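Local coordinates for glutamate ABC superfamily ATP binding cassette transporter, binding protein (Enterococcus faecium DO, PDB 5EYF) that binds glutamate and, as an ABC-transporter solute-binding protein, probably hands it over for uptake, at residues D24-G29 against A182-E187; V101-G106 against K234-E239; P72-K75 against A81-A84. One frame throughout, in Å; residues are numbered along the deposited sequence. Where two conformers were deposited one is given.

Interaction 1: D24-G29 against A182-E187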
loop_
_atom_site.group_PDB
_atom_site.type_symbol
_atom_site.label_atom_id
_atom_site.label_comp_id
_atom_site.label_asym_id
_atom_site.label_seq_id
_atom_site.Cartn_x
_atom_site.Cartn_y
_atom_site.Cartn_z
ATOM N N ASP B 24 4.432 -21.154 -9.466
ATOM C CA ASP B 24 4.554 -20.633 -10.817
ATOM C C ASP B 24 4.819 -19.134 -10.842
ATOM O O ASP B 24 4.701 -18.510 -11.904
ATOM C CB ASP B 24 3.286 -20.946 -11.631
ATOM C CG ASP B 24 2.103 -20.036 -11.248
ATOM O OD1 ASP B 24 1.984 -19.622 -10.054
ATOM O OD2 ASP B 24 1.302 -19.744 -12.161
ATOM N N THR B 25 5.147 -18.523 -9.714
ATOM C CA THR B 25 5.214 -17.063 -9.661
ATOM C C THR B 25 6.656 -16.653 -9.371
ATOM O O THR B 25 7.079 -16.646 -8.211
ATOM C CB THR B 25 4.266 -16.535 -8.584
ATOM O OG1 THR B 25 2.924 -16.984 -8.870
ATOM C CG2 THR B 25 4.305 -15.006 -8.547
ATOM N N ARG B 26 7.411 -16.314 -10.420
ATOM C CA ARG B 26 8.807 -15.928 -10.221
ATOM C C ARG B 26 8.892 -14.726 -9.290
ATOM O O ARG B 26 8.109 -13.782 -9.410
ATOM C CB ARG B 26 9.493 -15.593 -11.546
ATOM C CG ARG B 26 11.022 -15.530 -11.425
ATOM C CD ARG B 26 11.737 -15.180 -12.741
ATOM N NE ARG B 26 11.818 -13.733 -12.929
ATOM C CZ ARG B 26 12.815 -12.968 -12.490
ATOM N NH1 ARG B 26 12.781 -11.659 -12.688
ATOM N NH2 ARG B 26 13.844 -13.505 -11.852
ATOM N N LEU B 27 9.870 -14.775 -8.382
ATOM C CA LEU B 27 10.177 -13.789 -7.328
ATOM C C LEU B 27 9.393 -14.046 -6.046
ATOM O O LEU B 27 9.757 -13.498 -4.991
ATOM C CB LEU B 27 9.983 -12.327 -7.762
ATOM C CG LEU B 27 10.720 -11.922 -9.045
ATOM C CD1 LEU B 27 10.474 -10.439 -9.368
ATOM C CD2 LEU B 27 12.198 -12.222 -8.871
ATOM N N PHE B 28 8.323 -14.849 -6.110
ATOM C CA PHE B 28 7.507 -15.105 -4.921
ATOM C C PHE B 28 7.453 -16.576 -4.542
ATOM O O PHE B 28 7.778 -16.920 -3.402
ATOM C CB PHE B 28 6.093 -14.544 -5.099
ATOM C CG PHE B 28 6.058 -13.059 -5.060
ATOM C CD1 PHE B 28 6.027 -12.390 -3.837
ATOM C CD2 PHE B 28 6.129 -12.329 -6.233
ATOM C CE1 PHE B 28 6.014 -10.995 -3.797
ATOM C CE2 PHE B 28 6.118 -10.940 -6.199
ATOM C CZ PHE B 28 6.058 -10.281 -4.961
ATOM N N GLY B 29 7.037 -17.450 -5.457
ATOM C CA GLY B 29 7.026 -18.874 -5.202
ATOM C C GLY B 29 7.084 -19.545 -6.541
ATOM O O GLY B 29 6.090 -19.553 -7.268
ATOM N N ALA B 182 8.503 -9.589 -16.927
ATOM C CA ALA B 182 9.179 -8.667 -17.838
ATOM C C ALA B 182 10.692 -8.831 -17.788
ATOM O O ALA B 182 11.374 -8.593 -18.794
ATOM C CB ALA B 182 8.810 -7.220 -17.518
ATOM N N ASP B 183 11.239 -9.212 -16.632
ATOM C CA ASP B 183 12.660 -9.546 -16.585
ATOM C C ASP B 183 12.979 -10.697 -17.533
ATOM O O ASP B 183 14.048 -10.725 -18.151
ATOM C CB ASP B 183 13.080 -9.898 -15.156
ATOM C CG ASP B 183 13.113 -8.691 -14.220
ATOM O OD1 ASP B 183 13.173 -7.532 -14.698
ATOM O OD2 ASP B 183 13.100 -8.904 -12.988
ATOM N N GLU B 184 12.060 -11.652 -17.676
ATOM C CA GLU B 184 12.302 -12.762 -18.586
ATOM C C GLU B 184 12.098 -12.390 -20.049
ATOM O O GLU B 184 12.542 -13.136 -20.924
ATOM C CB GLU B 184 11.392 -13.942 -18.251
ATOM C CG GLU B 184 11.503 -14.438 -16.837
ATOM C CD GLU B 184 12.905 -14.880 -16.478
ATOM O OE1 GLU B 184 13.748 -14.009 -16.172
ATOM O OE2 GLU B 184 13.164 -16.100 -16.505
ATOM N N ASN B 185 11.429 -11.278 -20.347
ATOM C CA ASN B 185 10.964 -11.019 -21.710
ATOM C C ASN B 185 11.117 -9.551 -22.080
ATOM O O ASN B 185 10.183 -8.753 -21.939
ATOM C CB ASN B 185 9.520 -11.486 -21.877
ATOM C CG ASN B 185 9.343 -12.956 -21.508
ATOM O OD1 ASN B 185 9.405 -13.840 -22.366
ATOM N ND2 ASN B 185 9.103 -13.217 -20.235
ATOM N N PRO B 186 12.275 -9.176 -22.628
ATOM C CA PRO B 186 12.591 -7.749 -22.820
ATOM C C PRO B 186 11.760 -7.032 -23.885
ATOM O O PRO B 186 11.842 -5.801 -23.962
ATOM C CB PRO B 186 14.076 -7.771 -23.205
ATOM C CG PRO B 186 14.327 -9.156 -23.705
ATOM C CD PRO B 186 13.430 -10.045 -22.907
ATOM N N GLU B 187 10.975 -7.733 -24.700
ATOM C CA GLU B 187 10.114 -7.049 -25.655
ATOM C C GLU B 187 8.891 -6.419 -24.999
ATOM O O GLU B 187 8.109 -5.760 -25.698
ATOM C CB GLU B 187 9.644 -8.017 -26.745
ATOM C CG GLU B 187 10.684 -8.382 -27.776
ATOM C CD GLU B 187 10.092 -9.235 -28.881
ATOM O OE1 GLU B 187 10.620 -10.337 -29.132
ATOM O OE2 GLU B 187 9.082 -8.799 -29.484
#

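Interaction 2: V101-G106 against K234-E239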
loop_
_atom_site.group_PDB
_atom_site.type_symbol
_atom_site.label_atom_id
_atom_site.label_comp_id
_atom_site.label_asym_id
_atom_site.label_seq_id
_atom_site.Cartn_x
_atom_site.Cartn_y
_atom_site.Cartn_z
ATOM N N VAL B 101 0.295 -6.910 6.933
ATOM C CA VAL B 101 0.764 -6.794 5.550
ATOM C C VAL B 101 2.268 -7.014 5.499
ATOM O O VAL B 101 3.022 -6.466 6.308
ATOM C CB VAL B 101 0.386 -5.417 4.992
ATOM C CG1 VAL B 101 1.036 -5.125 3.602
ATOM C CG2 VAL B 101 -1.140 -5.294 4.876
ATOM N N TYR B 102 2.726 -7.830 4.546
ATOM C CA TYR B 102 4.170 -8.029 4.406
ATOM C C TYR B 102 4.730 -7.616 3.032
ATOM O O TYR B 102 5.955 -7.690 2.829
ATOM C CB TYR B 102 4.554 -9.509 4.733
ATOM C CG TYR B 102 4.105 -10.477 3.665
ATOM C CD1 TYR B 102 4.992 -10.882 2.662
ATOM C CD2 TYR B 102 2.777 -10.946 3.612
ATOM C CE1 TYR B 102 4.587 -11.718 1.646
ATOM C CE2 TYR B 102 2.365 -11.804 2.583
ATOM C CZ TYR B 102 3.261 -12.149 1.599
ATOM O OH TYR B 102 2.846 -12.942 0.541
ATOM N N PHE B 103 3.885 -7.186 2.083
ATOM C CA PHE B 103 4.338 -6.693 0.787
ATOM C C PHE B 103 3.253 -5.763 0.247
ATOM O O PHE B 103 2.069 -6.065 0.372
ATOM C CB PHE B 103 4.592 -7.850 -0.212
ATOM C CG PHE B 103 5.289 -7.415 -1.486
ATOM C CD1 PHE B 103 6.673 -7.420 -1.578
ATOM C CD2 PHE B 103 4.551 -6.960 -2.586
ATOM C CE1 PHE B 103 7.324 -6.991 -2.734
ATOM C CE2 PHE B 103 5.198 -6.557 -3.760
ATOM C CZ PHE B 103 6.584 -6.561 -3.833
ATOM N N ASP B 104 3.668 -4.680 -0.406
ATOM C CA ASP B 104 2.758 -3.653 -0.901
ATOM C C ASP B 104 2.768 -3.619 -2.435
ATOM O O ASP B 104 3.551 -2.893 -3.041
ATOM C CB ASP B 104 3.214 -2.317 -0.287
ATOM C CG ASP B 104 2.161 -1.255 -0.317
ATOM O OD1 ASP B 104 1.048 -1.552 -0.777
ATOM O OD2 ASP B 104 2.457 -0.122 0.164
ATOM N N ALA B 105 1.907 -4.420 -3.062
ATOM C CA ALA B 105 1.839 -4.484 -4.521
ATOM C C ALA B 105 0.732 -3.569 -5.047
ATOM O O ALA B 105 0.062 -2.856 -4.296
ATOM C CB ALA B 105 1.655 -5.941 -4.991
ATOM N N GLY B 106 0.523 -3.599 -6.360
ATOM C CA GLY B 106 -0.596 -2.890 -6.964
ATOM C C GLY B 106 -0.806 -3.404 -8.361
ATOM O O GLY B 106 0.149 -3.785 -9.027
ATOM N N LYS B 234 17.061 -9.252 -1.034
ATOM C CA LYS B 234 17.455 -10.387 -1.864
ATOM C C LYS B 234 16.616 -10.475 -3.132
ATOM O O LYS B 234 17.148 -10.742 -4.221
ATOM C CB LYS B 234 17.325 -11.681 -1.052
ATOM C CG LYS B 234 17.576 -12.973 -1.861
ATOM C CD LYS B 234 17.420 -14.213 -0.977
ATOM C CE LYS B 234 17.314 -15.480 -1.792
ATOM N NZ LYS B 234 17.046 -16.675 -0.940
ATOM N N TRP B 235 15.309 -10.241 -3.015
ATOM C CA TRP B 235 14.375 -10.461 -4.119
ATOM C C TRP B 235 14.038 -9.202 -4.913
ATOM O O TRP B 235 13.760 -9.308 -6.111
ATOM C CB TRP B 235 13.079 -11.113 -3.593
ATOM C CG TRP B 235 13.398 -12.521 -3.139
ATOM C CD1 TRP B 235 13.623 -12.955 -1.852
ATOM C CD2 TRP B 235 13.649 -13.636 -3.986
ATOM N NE1 TRP B 235 13.957 -14.288 -1.856
ATOM C CE2 TRP B 235 13.971 -14.731 -3.152
ATOM C CE3 TRP B 235 13.595 -13.832 -5.369
ATOM C CZ2 TRP B 235 14.263 -16.005 -3.658
ATOM C CZ3 TRP B 235 13.870 -15.087 -5.865
ATOM C CH2 TRP B 235 14.210 -16.158 -5.012
ATOM N N PHE B 236 14.079 -8.022 -4.295
ATOM C CA PHE B 236 13.678 -6.769 -4.943
ATOM C C PHE B 236 14.745 -5.694 -4.777
ATOM O O PHE B 236 14.461 -4.580 -4.318
ATOM C CB PHE B 236 12.338 -6.309 -4.375
ATOM C CG PHE B 236 11.311 -7.355 -4.447
ATOM C CD1 PHE B 236 10.769 -7.700 -5.672
ATOM C CD2 PHE B 236 10.942 -8.075 -3.318
ATOM C CE1 PHE B 236 9.857 -8.708 -5.764
ATOM C CE2 PHE B 236 10.034 -9.113 -3.424
ATOM C CZ PHE B 236 9.478 -9.414 -4.642
ATOM N N PRO B 237 15.980 -5.973 -5.198
ATOM C CA PRO B 237 17.072 -5.032 -4.914
ATOM C C PRO B 237 16.917 -3.681 -5.594
ATOM O O PRO B 237 17.453 -2.686 -5.090
ATOM C CB PRO B 237 18.311 -5.775 -5.424
ATOM C CG PRO B 237 17.794 -6.721 -6.483
ATOM C CD PRO B 237 16.454 -7.155 -5.959
ATOM N N ASN B 238 16.192 -3.599 -6.707
ATOM C CA ASN B 238 16.063 -2.341 -7.434
ATOM C C ASN B 238 14.637 -1.812 -7.446
ATOM O O ASN B 238 14.339 -0.883 -8.208
ATOM C CB ASN B 238 16.573 -2.502 -8.871
ATOM C CG ASN B 238 18.042 -2.852 -8.921
ATOM O OD1 ASN B 238 18.828 -2.395 -8.081
ATOM N ND2 ASN B 238 18.428 -3.666 -9.897
ATOM N N GLU B 239 13.750 -2.374 -6.626
ATOM C CA GLU B 239 12.355 -1.951 -6.573
ATOM C C GLU B 239 12.012 -1.674 -5.114
ATOM O O GLU B 239 11.918 -2.600 -4.303
ATOM C CB GLU B 239 11.425 -3.010 -7.170
ATOM C CG GLU B 239 11.632 -3.269 -8.673
ATOM C CD GLU B 239 11.233 -2.082 -9.559
ATOM O OE1 GLU B 239 10.524 -1.162 -9.082
ATOM O OE2 GLU B 239 11.645 -2.060 -10.737
#

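Interaction 3: P72-K75 against A81-A84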
loop_
_atom_site.group_PDB
_atom_site.type_symbol
_atom_site.label_atom_id
_atom_site.label_comp_id
_atom_site.label_asym_id
_atom_site.label_seq_id
_atom_site.Cartn_x
_atom_site.Cartn_y
_atom_site.Cartn_z
ATOM N N PRO B 72 -9.725 -23.021 -0.450
ATOM C CA PRO B 72 -10.206 -24.389 -0.165
ATOM C C PRO B 72 -9.198 -25.268 0.562
ATOM O O PRO B 72 -9.571 -25.927 1.535
ATOM C CB PRO B 72 -10.549 -24.926 -1.563
ATOM C CG PRO B 72 -10.964 -23.716 -2.313
ATOM C CD PRO B 72 -10.024 -22.620 -1.837
ATOM N N LEU B 73 -7.916 -25.229 0.176
ATOM C CA LEU B 73 -6.895 -26.026 0.848
ATOM C C LEU B 73 -6.652 -25.546 2.269
ATOM O O LEU B 73 -6.469 -26.359 3.183
ATOM C CB LEU B 73 -5.598 -25.977 0.051
ATOM C CG LEU B 73 -5.661 -26.806 -1.226
ATOM C CD1 LEU B 73 -4.472 -26.477 -2.123
ATOM C CD2 LEU B 73 -5.654 -28.267 -0.838
ATOM N N LEU B 74 -6.625 -24.224 2.470
ATOM C CA LEU B 74 -6.468 -23.697 3.821
ATOM C C LEU B 74 -7.633 -24.105 4.717
ATOM O O LEU B 74 -7.428 -24.572 5.842
ATOM C CB LEU B 74 -6.347 -22.177 3.780
ATOM C CG LEU B 74 -6.121 -21.542 5.160
ATOM C CD1 LEU B 74 -4.755 -21.888 5.747
ATOM C CD2 LEU B 74 -6.228 -20.022 5.043
ATOM N N LYS B 75 -8.871 -23.903 4.251
ATOM C CA LYS B 75 -10.005 -24.148 5.129
ATOM C C LYS B 75 -10.198 -25.632 5.398
ATOM O O LYS B 75 -10.777 -26.001 6.424
ATOM C CB LYS B 75 -11.266 -23.509 4.531
ATOM C CG LYS B 75 -11.125 -21.975 4.408
ATOM C CD LYS B 75 -12.472 -21.278 4.199
ATOM C CE LYS B 75 -13.416 -21.470 5.380
ATOM N NZ LYS B 75 -13.056 -20.589 6.525
ATOM N N ALA B 81 -1.148 -22.220 6.530
ATOM C CA ALA B 81 -1.181 -20.806 6.176
ATOM C C ALA B 81 -0.960 -20.690 4.680
ATOM O O ALA B 81 -0.268 -21.532 4.081
ATOM C CB ALA B 81 -0.097 -20.016 6.949
ATOM N N ILE B 82 -1.548 -19.639 4.085
ATOM C CA ILE B 82 -1.306 -19.268 2.694
ATOM C C ILE B 82 -0.336 -18.104 2.665
ATOM O O ILE B 82 -0.614 -17.045 3.245
ATOM C CB ILE B 82 -2.584 -18.847 1.962
ATOM C CG1 ILE B 82 -3.662 -19.924 1.980
ATOM C CG2 ILE B 82 -2.234 -18.463 0.531
ATOM C CD1 ILE B 82 -5.046 -19.339 1.559
ATOM N N ILE B 83 0.802 -18.275 2.004
ATOM C CA ILE B 83 1.651 -17.131 1.678
ATOM C C ILE B 83 1.915 -17.229 0.177
ATOM O O ILE B 83 2.788 -17.972 -0.283
ATOM C CB ILE B 83 2.931 -17.044 2.539
ATOM C CG1 ILE B 83 3.610 -15.690 2.316
ATOM C CG2 ILE B 83 3.905 -18.222 2.381
ATOM C CD1 ILE B 83 4.750 -15.464 3.321
ATOM N N ALA B 84 1.126 -16.502 -0.603
ATOM C CA ALA B 84 1.030 -16.784 -2.033
ATOM C C ALA B 84 0.448 -15.561 -2.725
ATOM O O ALA B 84 -0.685 -15.605 -3.204
ATOM C CB ALA B 84 0.154 -18.033 -2.312
#

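Interaction 1: D24-G29 against A182-E187
Arg26 NH1 lies 2.8 Å from Asp183 OD2, the shorter of two salt bridges that join 24-29 to 182-187. This oxygen sits at the edge of the guanidinium and in its plane, while the two side chains cross at about a right angle and the planes of their charged groups are turned 62° apart. NH1 comes in on the CB side of the carboxylate, 3.0 Å from Asp183 CB. Glu184 comes from a different direction. Its chain bends at chi2 (-59°) and lays the carboxylate over one guanidinium face, the two planes only 17° apart. OE1 is 3.8 Å from Arg26 NE but well out of the plane, so this long pair rests on charge alone, with no N-H aimed at it. Leu27 CD2 lies over the opposite face, toward its rim. Arg26 has two conformers, so both bridges hold for the one described; the contact is a small surface one, 143 Å² in all.

Behind the arginine the chain turns back sharply. Thr25 O accepts from both Phe28 N (3.0 Å) and Gly29 N (2.9 Å); Phe28 and Gly29 both face Thr25, which fits a classic beta bulge. Thr25 N donates in turn to Gly29 O, closing the base of the loop that presents Arg26.

Arg26 NE also hydrogen-bonds Gly180 O of helix 175-182, which leads into the acidic loop before strand 188-191. Thr25 packs on Ile177 of that helix and on Tyr156 of helix 156-164, placing the contact where the strand 24-25 hairpin meets these two helices.

Interaction 2: V101-G106 against K234-E239
Aromatic contact carries this interaction: Phe103 CE1 approaches Phe236 CE2 to 3.5 Å, and just these two buried rings meet across the segments. The side chains come from opposite directions. Their centroids are 5.0 Å apart and the planes stand at 50°, an oblique pairing. CE1 of Phe103 lies over one face of the Phe236 ring, offset toward the rim, and is also 3.8 Å from Phe236 CZ. Trp235 CB lies over the opposite face of Phe236, toward its rim, so that ring is packed on both sides. With CG of Phe103 opposite the backbone N (chi1 -170°), its ring extends from the strand toward the helix end.

Backbone bonds set the two partners in the fold. Phe103 pairs with Tyr200 of strand 198-205, consistent with the paired connecting strands between the two lobes of family 3 binding proteins. Phe236 is the first residue beyond helix 227-235 to leave helical geometry and opens a type I turn, closed by Glu239 N to Phe236 O at 3.3 Å.

Further rings surround the pair. Phe28 meets Phe103 edge-to-face and also packs on Phe236, which in turn meets Phe41 edge-to-face; the Phe103 side chain is about 8 Å from the bound glutamate.

Interaction 3: P72-K75 against A81-A84
Leu74 and Ala81 bring the backbones nearest, their CA atoms 6.5 Å apart, where helix 70-75 ends and, after a five-residue loop, strand 81-82 starts. Leu74 carries the helical side. Its CG, opposite the backbone N (chi1 -178°), is carried toward the strand, and chi2 (68°) splits the methyls between two targets. CD1 rests against the main chain, 3.7 Å from Ala81 N and 3.8 Å from Ala81 CA. CD2 meets the tip of Ile82, 3.7 Å from its CD1, and Leu74 CB is 3.8 Å from that same methyl.

The Ile82 side chain crosses the leucine at a slant, its own chain extended at chi2 (165°) so that CD1 arrives next to Leu74 although the CB does not point straight at the helix. Ala81 takes part through its backbone; its CB points away from the helix and its side chain packs on Trp19 and Ile202. The side-chain contact, Leu74 with Ile82, is apolar; 132 Å² is buried in all, and both residues share Ala203 of strand 198-205 as a further neighbour.

The order strand 59-64, helix 70-75, strand 81-82, with both strands parallel to strand 16-21 lying between them, is a beta-alpha-beta crossover of the alpha/beta lobe. Ser67 lies in its connection and Arg70 opens the helix, while Ala84, which touches the bound glutamate, and Thr85 follow further along the chain.

In the fold
Along the chain interaction 3 is nested inside the loop closed by interaction 1, and interactions 1 and 2 cross. The centres of interactions 1 and 2 are 14 Å apart, and they touch through Phe28 CZ and Phe236 CZ at 3.5 Å. Interaction 3 lies about 21 Å from interaction 2 and 23 Å from interaction 1, centre to centre; interactions 2 and 3 touch by packing of Tyr102 OH on Ile83 CG1, 3.4 Å. Interaction 3 packs one lobe, where 81-82 joins the parallel sheet of 16-21 and 59-64. In interaction 2, strand 103-112 pairs with 198-205, probably the hinge. Interaction 1 probably bridges from the lobe of 24-29 to helix 175-182 of the other, consistent with closure around glutamate.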